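Local coordinates for probable fumarate reductase Ifc3 (Shewanella frigidimarina, PDB 1QO8), which catalyses, in vitro, the essentially one-way reduction of fumarate to succinate, using FAD and four covalently bound c-type haems, and may take part in electron transport to ferric iron, at residues A[29-43]-A[55-67]. Numbering follows the deposited sequence.
Sequences ETHENAQCKSCHGEY and PHNSHLGDINCTS. With HEM (protoporphyrin IX containing Fe), chain D.
Helix 30-40 runs past segment 55-67 with Asn33 and Asn64 6.1 Å apart at their CA atoms; beyond the turn at Gly41, the CA atoms of Tyr43 and His56 come to 5.5 Å. Both segments belong to the tetrahaem cytochrome c3 domain, where haems take much of the place of a hydrophobic core: haem 3 is ligated by His56 NE2 and, across the iron, by His69, and is probably held covalently by Cys65. At the start of the helix, Asn33 ND2 donates to Thr66 OG1 (2.9 Å) and to Glu29 O, while OD1 takes Thr66 N on an in-plane lone pair. The amide of Asn64 stacks over it, the planes 14° apart. Thr66 OG1, set between its backbone N and carbonyl carbon (chi1 64°), donates to Glu29 OE1, whose carboxylate also pairs with Lys292. A leucine in place of Asn33 would probably leave Thr66 N without its acceptor and Thr66 OG1 without its donor from the helix, and take away the amide on which Asn64 stacks. The extended Lys37 forms a salt bridge from NZ to Asp62 OD1, on its syn lone pair (2.6 Å), and a water joins Lys37, Glu42 and Asp62. Tyr43 lays one ring face over haem CBB, the methyl of the former vinyl group, offset toward the rim, while its OH makes a very short 2.5 Å hydrogen bond to Ile63 O at the ring edge.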
ATOM      1  N   GLU A  29       9.489  35.502   2.680  1.00 43.92           N
ATOM      2  CA  GLU A  29      10.459  36.454   3.242  1.00 40.27           C
ATOM      3  C   GLU A  29      11.254  37.272   2.259  1.00 39.98           C
ATOM      4  O   GLU A  29      12.454  37.617   2.373  1.00 40.82           O
ATOM      5  CB  GLU A  29      11.336  35.731   4.278  1.00 42.97           C
ATOM      6  CG  GLU A  29      10.455  34.934   5.281  1.00 41.85           C
ATOM      7  CD  GLU A  29      11.229  34.097   6.256  1.00 42.64           C
ATOM      8  OE1 GLU A  29      12.497  33.964   6.183  1.00 43.70           O
ATOM      9  OE2 GLU A  29      10.692  33.518   7.233  1.00 40.30           O
ATOM     10  N   THR A  30      10.624  37.658   1.160  1.00 40.21           N
ATOM     11  CA  THR A  30      11.242  38.256  -0.004  1.00 45.74           C
ATOM     12  C   THR A  30      11.925  39.563   0.329  1.00 47.66           C
ATOM     13  O   THR A  30      13.147  39.761   0.324  1.00 47.30           O
ATOM     14  CB  THR A  30      10.117  38.463  -1.060  1.00 46.96           C
ATOM     15  OG1 THR A  30       9.530  37.154  -1.228  1.00 48.51           O
ATOM     16  CG2 THR A  30      10.644  38.923  -2.406  1.00 46.79           C
ATOM     17  N   HIS A  31      11.070  40.469   0.843  1.00 47.61           N
ATOM     18  CA  HIS A  31      11.531  41.812   1.241  1.00 46.27           C
ATOM     19  C   HIS A  31      12.675  41.682   2.178  1.00 42.66           C
ATOM     20  O   HIS A  31      13.674  42.369   1.996  1.00 44.60           O
ATOM     21  CB  HIS A  31      10.373  42.604   1.971  1.00 48.13           C
ATOM     22  CG  HIS A  31      10.817  44.022   2.225  1.00 52.31           C
ATOM     23  ND1 HIS A  31      10.800  44.942   1.198  1.00 53.63           N
ATOM     24  CD2 HIS A  31      11.322  44.652   3.313  1.00 52.83           C
ATOM     25  CE1 HIS A  31      11.264  46.093   1.678  1.00 56.52           C
ATOM     26  NE2 HIS A  31      11.583  45.959   2.964  1.00 54.79           N
ATOM     27  N   GLU A  32      12.635  40.897   3.264  1.00 41.95           N
ATOM     28  CA  GLU A  32      13.709  40.851   4.231  1.00 39.70           C
ATOM     29  C   GLU A  32      15.046  40.405   3.587  1.00 40.62           C
ATOM     30  O   GLU A  32      16.148  40.971   3.876  1.00 42.05           O
ATOM     31  CB  GLU A  32      13.291  39.937   5.379  1.00 43.17           C
ATOM     32  CG  GLU A  32      12.095  40.402   6.188  1.00 46.90           C
ATOM     33  CD  GLU A  32      10.741  40.300   5.569  1.00 47.52           C
ATOM     34  OE1 GLU A  32      10.537  39.708   4.480  1.00 49.86           O
ATOM     35  OE2 GLU A  32       9.835  40.916   6.181  1.00 48.91           O
ATOM     36  N   ASN A  33      14.965  39.418   2.725  1.00 39.53           N
ATOM     37  CA  ASN A  33      16.175  38.858   2.109  1.00 42.22           C
ATOM     38  C   ASN A  33      16.723  39.797   1.014  1.00 42.08           C
ATOM     39  O   ASN A  33      17.910  39.921   0.774  1.00 41.08           O
ATOM     40  CB  ASN A  33      15.860  37.502   1.435  1.00 40.10           C
ATOM     41  CG  ASN A  33      15.858  36.358   2.401  1.00 40.14           C
ATOM     42  OD1 ASN A  33      16.930  35.852   2.758  1.00 38.10           O
ATOM     43  ND2 ASN A  33      14.698  35.887   2.926  1.00 38.74           N
ATOM     44  N   ALA A  34      15.878  40.563   0.332  1.00 43.77           N
ATOM     45  CA  ALA A  34      16.374  41.643  -0.524  1.00 43.62           C
ATOM     46  C   ALA A  34      17.184  42.651   0.284  1.00 44.92           C
ATOM     47  O   ALA A  34      18.263  43.074  -0.215  1.00 45.81           O
ATOM     48  CB  ALA A  34      15.285  42.251  -1.379  1.00 45.59           C
ATOM     49  N   GLN A  35      16.835  42.920   1.526  1.00 43.18           N
ATOM     50  CA  GLN A  35      17.537  43.803   2.430  1.00 42.66           C
ATOM     51  C   GLN A  35      18.836  43.315   2.975  1.00 40.09           C
ATOM     52  O   GLN A  35      19.838  44.057   2.891  1.00 41.54           O
ATOM     53  CB  GLN A  35      16.603  44.147   3.644  1.00 40.43           C
ATOM     54  CG  GLN A  35      15.343  44.892   3.168  1.00 45.12           C
ATOM     55  CD  GLN A  35      15.749  46.179   2.448  1.00 48.87           C
ATOM     56  OE1 GLN A  35      15.454  46.256   1.289  1.00 54.83           O
ATOM     57  NE2 GLN A  35      16.508  47.132   2.965  1.00 47.06           N
ATOM     58  N   CYS A  36      18.911  42.049   3.454  1.00 40.61           N
ATOM     59  CA  CYS A  36      20.211  41.392   3.619  1.00 37.54           C
ATOM     60  C   CYS A  36      21.131  41.672   2.461  1.00 37.20           C
ATOM     61  O   CYS A  36      22.231  42.084   2.807  1.00 45.05           O
ATOM     62  CB  CYS A  36      20.255  39.843   3.738  1.00 40.94           C
ATOM     63  SG  CYS A  36      18.798  39.195   4.592  1.00 38.51           S
ATOM     64  N   LYS A  37      20.785  41.426   1.230  1.00 38.66           N
ATOM     65  CA  LYS A  37      21.710  41.492   0.115  1.00 42.44           C
ATOM     66  C   LYS A  37      22.069  42.943  -0.218  1.00 46.91           C
ATOM     67  O   LYS A  37      23.250  43.158  -0.472  1.00 48.93           O
ATOM     68  CB  LYS A  37      21.147  40.750  -1.118  1.00 41.82           C
ATOM     69  CG  LYS A  37      21.123  39.206  -1.007  1.00 40.35           C
ATOM     70  CD  LYS A  37      20.393  38.546  -2.203  1.00 45.68           C
ATOM     71  CE  LYS A  37      20.368  37.006  -2.049  1.00 52.62           C
ATOM     72  NZ  LYS A  37      20.096  36.307  -3.373  1.00 52.11           N
ATOM     73  N   SER A  38      21.124  43.876  -0.123  1.00 49.65           N
ATOM     74  CA  SER A  38      21.371  45.295  -0.218  1.00 52.73           C
ATOM     75  C   SER A  38      22.522  45.713   0.696  1.00 52.42           C
ATOM     76  O   SER A  38      23.582  46.010   0.115  1.00 56.63           O
ATOM     77  CB  SER A  38      20.257  46.257   0.233  1.00 53.99           C
ATOM     78  OG  SER A  38      19.228  46.137  -0.720  1.00 59.58           O
ATOM     79  N   CYS A  39      22.295  45.609   1.999  1.00 48.59           N
ATOM     80  CA  CYS A  39      23.398  45.993   2.852  1.00 47.77           C
ATOM     81  C   CYS A  39      24.616  45.101   2.791  1.00 47.60           C
ATOM     82  O   CYS A  39      25.710  45.598   3.169  1.00 42.57           O
ATOM     83  CB  CYS A  39      22.953  46.179   4.283  1.00 48.76           C
ATOM     84  SG  CYS A  39      21.532  47.387   4.390  1.00 52.47           S
ATOM     85  N   HIS A  40      24.393  43.779   2.618  1.00 45.73           N
ATOM     86  CA  HIS A  40      25.603  42.944   2.857  1.00 43.85           C
ATOM     87  C   HIS A  40      26.218  42.481   1.533  1.00 43.16           C
ATOM     88  O   HIS A  40      27.306  41.883   1.559  1.00 43.59           O
ATOM     89  CB  HIS A  40      25.205  41.689   3.650  1.00 42.88           C
ATOM     90  CG  HIS A  40      25.210  41.940   5.129  1.00 42.72           C
ATOM     91  ND1 HIS A  40      26.392  42.198   5.786  1.00 41.80           N
ATOM     92  CD2 HIS A  40      24.209  42.019   6.045  1.00 39.71           C
ATOM     93  CE1 HIS A  40      26.155  42.360   7.086  1.00 41.13           C
ATOM     94  NE2 HIS A  40      24.852  42.226   7.223  1.00 43.20           N
ATOM     95  N   GLY A  41      25.521  42.638   0.443  1.00 43.66           N
ATOM     96  CA  GLY A  41      26.104  42.059  -0.795  1.00 49.51           C
ATOM     97  C   GLY A  41      25.436  40.703  -1.117  1.00 49.32           C
ATOM     98  O   GLY A  41      24.819  40.080  -0.240  1.00 46.55           O
ATOM     99  N   GLU A  42      25.501  40.323  -2.377  1.00 47.60           N
ATOM    100  CA  GLU A  42      25.112  38.942  -2.776  1.00 45.93           C
ATOM    101  C   GLU A  42      26.181  37.919  -2.470  1.00 45.04           C
ATOM    102  O   GLU A  42      27.301  38.175  -2.007  1.00 45.55           O
ATOM    103  CB  GLU A  42      24.867  39.007  -4.269  1.00 46.57           C
ATOM    104  CG  GLU A  42      24.294  40.186  -4.972  1.00 51.91           C
ATOM    105  CD  GLU A  42      22.771  40.148  -5.080  1.00 53.77           C
ATOM    106  OE1 GLU A  42      22.282  39.006  -5.210  1.00 55.88           O
ATOM    107  OE2 GLU A  42      22.016  41.143  -5.050  1.00 54.83           O
ATOM    108  N   TYR A  43      25.965  36.622  -2.801  1.00 42.25           N
ATOM    109  CA  TYR A  43      26.862  35.537  -2.473  1.00 40.76           C
ATOM    110  C   TYR A  43      28.230  35.710  -3.147  1.00 35.79           C
ATOM    111  O   TYR A  43      29.221  35.358  -2.541  1.00 39.07           O
ATOM    112  CB  TYR A  43      26.288  34.126  -2.788  1.00 40.12           C
ATOM    113  CG  TYR A  43      25.118  33.728  -1.879  1.00 39.41           C
ATOM    114  CD1 TYR A  43      25.274  33.367  -0.550  1.00 38.00           C
ATOM    115  CD2 TYR A  43      23.848  33.741  -2.369  1.00 38.97           C
ATOM    116  CE1 TYR A  43      24.215  32.997   0.237  1.00 36.24           C
ATOM    117  CE2 TYR A  43      22.745  33.421  -1.597  1.00 36.91           C
ATOM    118  CZ  TYR A  43      22.972  32.989  -0.323  1.00 35.27           C
ATOM    119  OH  TYR A  43      21.874  32.691   0.436  1.00 41.32           O
ATOM    120  N   PRO A  55      29.604  28.533   3.235  1.00 55.14           N
ATOM    121  CA  PRO A  55      28.171  28.616   3.472  1.00 51.35           C
ATOM    122  C   PRO A  55      27.640  29.539   2.422  1.00 49.60           C
ATOM    123  O   PRO A  55      26.537  29.375   1.893  1.00 50.75           O
ATOM    124  CB  PRO A  55      28.061  29.062   4.919  1.00 55.26           C
ATOM    125  CG  PRO A  55      29.435  29.233   5.443  1.00 57.00           C
ATOM    126  CD  PRO A  55      30.411  29.141   4.303  1.00 55.32           C
ATOM    127  N   HIS A  56      28.491  30.506   1.939  1.00 46.91           N
ATOM    128  CA  HIS A  56      27.982  31.447   0.971  1.00 43.34           C
ATOM    129  C   HIS A  56      28.382  31.075  -0.421  1.00 42.20           C
ATOM    130  O   HIS A  56      28.369  32.000  -1.245  1.00 41.45           O
ATOM    131  CB  HIS A  56      28.531  32.901   1.227  1.00 43.22           C
ATOM    132  CG  HIS A  56      28.241  33.234   2.662  1.00 42.68           C
ATOM    133  ND1 HIS A  56      29.247  33.607   3.521  1.00 42.77           N
ATOM    134  CD2 HIS A  56      27.079  33.255   3.380  1.00 40.55           C
ATOM    135  CE1 HIS A  56      28.764  33.757   4.745  1.00 41.26           C
ATOM    136  NE2 HIS A  56      27.453  33.589   4.684  1.00 42.43           N
ATOM    137  N   ASN A  57      28.848  29.874  -0.698  1.00 41.88           N
ATOM    138  CA  ASN A  57      28.961  29.512  -2.121  1.00 44.87           C
ATOM    139  C   ASN A  57      28.950  27.965  -2.197  1.00 44.46           C
ATOM    140  O   ASN A  57      29.939  27.352  -1.815  1.00 44.50           O
ATOM    141  CB  ASN A  57      30.268  30.091  -2.667  1.00 47.35           C
ATOM    142  CG  ASN A  57      30.629  29.672  -4.116  1.00 48.87           C
ATOM    143  OD1 ASN A  57      29.746  29.436  -4.949  1.00 46.25           O
ATOM    144  ND2 ASN A  57      31.948  29.699  -4.338  1.00 45.60           N
ATOM    145  N   SER A  58      27.729  27.426  -2.355  1.00 43.87           N
ATOM    146  CA  SER A  58      27.536  26.002  -2.117  1.00 39.50           C
ATOM    147  C   SER A  58      26.795  25.542  -3.351  1.00 41.88           C
ATOM    148  O   SER A  58      26.228  26.424  -4.032  1.00 37.85           O
ATOM    149  CB  SER A  58      26.803  25.869  -0.809  1.00 39.98           C
ATOM    150  OG  SER A  58      25.382  25.958  -1.021  1.00 35.34           O
ATOM    151  N   HIS A  59      26.591  24.212  -3.497  1.00 40.66           N
ATOM    152  CA  HIS A  59      25.767  23.673  -4.569  1.00 37.68           C
ATOM    153  C   HIS A  59      24.272  24.004  -4.426  1.00 37.52           C
ATOM    154  O   HIS A  59      23.547  24.012  -5.430  1.00 36.95           O
ATOM    155  CB  HIS A  59      26.006  22.153  -4.681  1.00 35.56           C
ATOM    156  CG  HIS A  59      25.668  21.355  -3.431  1.00 35.97           C
ATOM    157  ND1 HIS A  59      24.391  20.992  -3.097  1.00 34.18           N
ATOM    158  CD2 HIS A  59      26.430  20.913  -2.414  1.00 35.16           C
ATOM    159  CE1 HIS A  59      24.430  20.293  -1.940  1.00 35.19           C
ATOM    160  NE2 HIS A  59      25.701  20.215  -1.493  1.00 33.80           N
ATOM    161  N   LEU A  60      23.767  24.345  -3.267  1.00 37.80           N
ATOM    162  CA  LEU A  60      22.407  24.902  -3.052  1.00 40.27           C
ATOM    163  C   LEU A  60      22.112  26.114  -3.936  1.00 39.20           C
ATOM    164  O   LEU A  60      20.929  26.236  -4.275  1.00 41.37           O
ATOM    165  CB  LEU A  60      22.189  25.296  -1.587  1.00 36.56           C
ATOM    166  CG  LEU A  60      22.400  24.170  -0.567  1.00 39.24           C
ATOM    167  CD1 LEU A  60      22.182  24.532   0.868  1.00 37.94           C
ATOM    168  CD2 LEU A  60      21.486  22.965  -0.916  1.00 40.16           C
ATOM    169  N   GLY A  61      23.083  26.945  -4.324  1.00 36.92           N
ATOM    170  CA  GLY A  61      22.860  27.922  -5.435  1.00 34.67           C
ATOM    171  C   GLY A  61      22.216  29.168  -4.673  1.00 36.76           C
ATOM    172  O   GLY A  61      22.478  29.378  -3.492  1.00 33.45           O
ATOM    173  N   ASP A  62      21.438  29.932  -5.370  1.00 34.60           N
ATOM    174  CA  ASP A  62      21.131  31.299  -4.860  1.00 41.06           C
ATOM    175  C   ASP A  62      19.909  31.241  -3.945  1.00 38.24           C
ATOM    176  O   ASP A  62      18.794  31.203  -4.474  1.00 41.55           O
ATOM    177  CB  ASP A  62      20.776  32.149  -6.095  1.00 40.44           C
ATOM    178  CG  ASP A  62      20.675  33.628  -5.627  1.00 45.28           C
ATOM    179  OD1 ASP A  62      20.824  34.069  -4.496  1.00 41.25           O
ATOM    180  OD2 ASP A  62      20.354  34.437  -6.516  1.00 46.89           O
ATOM    181  N   ILE A  63      19.975  30.960  -2.672  1.00 37.88           N
ATOM    182  CA  ILE A  63      18.798  30.791  -1.825  1.00 40.30           C
ATOM    183  C   ILE A  63      18.634  31.947  -0.824  1.00 39.03           C
ATOM    184  O   ILE A  63      19.652  32.640  -0.599  1.00 33.95           O
ATOM    185  CB  ILE A  63      18.978  29.499  -0.983  1.00 40.26           C
ATOM    186  CG1 ILE A  63      20.225  29.590  -0.121  1.00 40.66           C
ATOM    187  CG2 ILE A  63      18.989  28.302  -1.937  1.00 39.38           C
ATOM    188  CD1 ILE A  63      20.342  28.360   0.833  1.00 40.53           C
ATOM    189  N   ASN A  64      17.506  32.014  -0.085  1.00 38.53           N
ATOM    190  CA  ASN A  64      17.362  33.038   0.930  1.00 37.85           C
ATOM    191  C   ASN A  64      18.469  33.004   1.967  1.00 39.50           C
ATOM    192  O   ASN A  64      18.639  31.876   2.430  1.00 38.90           O
ATOM    193  CB  ASN A  64      16.003  33.035   1.619  1.00 38.34           C
ATOM    194  CG  ASN A  64      14.890  33.629   0.776  1.00 41.02           C
ATOM    195  OD1 ASN A  64      15.094  34.467  -0.111  1.00 40.11           O
ATOM    196  ND2 ASN A  64      13.640  33.173   0.923  1.00 40.09           N
ATOM    197  N   CYS A  65      19.158  34.129   2.339  1.00 33.95           N
ATOM    198  CA  CYS A  65      19.875  34.176   3.580  1.00 34.54           C
ATOM    199  C   CYS A  65      19.174  33.601   4.798  1.00 36.55           C
ATOM    200  O   CYS A  65      19.815  33.021   5.679  1.00 37.77           O
ATOM    201  CB  CYS A  65      20.393  35.637   3.903  1.00 37.39           C
ATOM    202  SG  CYS A  65      20.753  36.532   2.362  1.00 39.19           S
ATOM    203  N   THR A  66      17.871  33.856   5.030  1.00 34.11           N
ATOM    204  CA  THR A  66      17.131  33.348   6.143  1.00 37.15           C
ATOM    205  C   THR A  66      16.746  31.870   5.952  1.00 39.85           C
ATOM    206  O   THR A  66      16.135  31.308   6.874  1.00 40.20           O
ATOM    207  CB  THR A  66      15.818  34.219   6.312  1.00 35.81           C
ATOM    208  OG1 THR A  66      15.049  34.018   5.134  1.00 32.24           O
ATOM    209  CG2 THR A  66      16.245  35.728   6.359  1.00 34.65           C
ATOM    210  N   SER A  67      17.272  31.135   4.951  1.00 38.88           N
ATOM    211  CA  SER A  67      17.405  29.680   5.056  1.00 40.35           C
ATOM    212  C   SER A  67      18.154  29.307   6.304  1.00 37.50           C
ATOM    213  O   SER A  67      17.882  28.300   7.000  1.00 37.53           O
ATOM    214  CB  SER A  67      18.115  28.970   3.868  1.00 37.47           C
ATOM    215  OG  SER A  67      17.355  29.252   2.709  1.00 37.41           O
TER
HETATM  216  CHA HEM D 602      28.411  34.390   8.472  1.00 39.95           C
HETATM  217  CHB HEM D 602      25.540  37.133   5.793  1.00 42.77           C
HETATM  218  CHC HEM D 602      23.433  33.361   3.676  1.00 37.10           C
HETATM  219  CHD HEM D 602      25.691  30.658   7.028  1.00 36.83           C
HETATM  220  C1A HEM D 602      27.819  35.482   7.880  1.00 43.39           C
HETATM  221  C2A HEM D 602      28.185  36.897   8.147  1.00 44.66           C
HETATM  222  C3A HEM D 602      27.423  37.636   7.399  1.00 46.51           C
HETATM  223  C4A HEM D 602      26.516  36.768   6.649  1.00 40.82           C
HETATM  224  CMA HEM D 602      27.318  39.189   7.231  1.00 46.18           C
HETATM  225  CAA HEM D 602      29.308  37.273   9.137  1.00 47.25           C
HETATM  226  CBA HEM D 602      30.728  37.113   8.492  1.00 55.31           C
HETATM  227  CGA HEM D 602      30.779  37.788   7.150  1.00 59.13           C
HETATM  228  O1A HEM D 602      30.483  39.028   7.167  1.00 63.70           O
HETATM  229  O2A HEM D 602      31.046  37.094   6.127  1.00 61.38           O
HETATM  230  C1B HEM D 602      24.784  36.377   4.904  1.00 42.55           C
HETATM  231  C2B HEM D 602      24.045  36.841   3.796  1.00 41.56           C
HETATM  232  C3B HEM D 602      23.552  35.802   3.161  1.00 38.95           C
HETATM  233  C4B HEM D 602      23.856  34.636   3.937  1.00 41.60           C
HETATM  234  CMB HEM D 602      23.982  38.368   3.424  1.00 40.26           C
HETATM  235  CAB HEM D 602      22.871  35.708   1.791  1.00 41.99           C
HETATM  236  CBB HEM D 602      23.219  36.494   0.743  1.00 44.98           C
HETATM  237  C1C HEM D 602      23.865  32.305   4.464  1.00 35.15           C
HETATM  238  C2C HEM D 602      23.362  30.940   4.307  1.00 36.19           C
HETATM  239  C3C HEM D 602      24.025  30.205   5.181  1.00 39.64           C
HETATM  240  C4C HEM D 602      24.857  31.080   6.003  1.00 37.70           C
HETATM  241  CMC HEM D 602      22.302  30.616   3.248  1.00 31.15           C
HETATM  242  CAC HEM D 602      24.055  28.688   5.459  1.00 43.27           C
HETATM  243  CBC HEM D 602      24.160  27.749   4.426  1.00 42.66           C
HETATM  244  C1D HEM D 602      26.683  31.388   7.619  1.00 38.89           C
HETATM  245  C2D HEM D 602      27.627  30.908   8.569  1.00 40.16           C
HETATM  246  C3D HEM D 602      28.335  31.956   8.971  1.00 41.32           C
HETATM  247  C4D HEM D 602      27.888  33.126   8.267  1.00 42.03           C
HETATM  248  CMD HEM D 602      27.796  29.416   9.019  1.00 39.74           C
HETATM  249  CAD HEM D 602      29.585  31.913   9.937  1.00 46.68           C
HETATM  250  CBD HEM D 602      30.841  31.820   9.043  1.00 54.74           C
HETATM  251  CGD HEM D 602      31.979  32.594   9.647  1.00 62.55           C
HETATM  252  O1D HEM D 602      32.525  31.946  10.594  1.00 67.37           O
HETATM  253  O2D HEM D 602      32.225  33.741   9.184  1.00 65.55           O
HETATM  254  NA  HEM D 602      26.800  35.478   6.981  1.00 43.99           N
HETATM  255  NB  HEM D 602      24.695  34.988   4.987  1.00 41.11           N
HETATM  256  NC  HEM D 602      24.703  32.331   5.513  1.00 39.11           N
HETATM  257  ND  HEM D 602      26.811  32.799   7.444  1.00 40.70           N
HETATM  258 FE   HEM D 602      25.768  33.915   6.176  1.00 40.78          FE
HETATM  259  O   HOH W   1      22.238  36.536  -5.681  1.00 82.02           O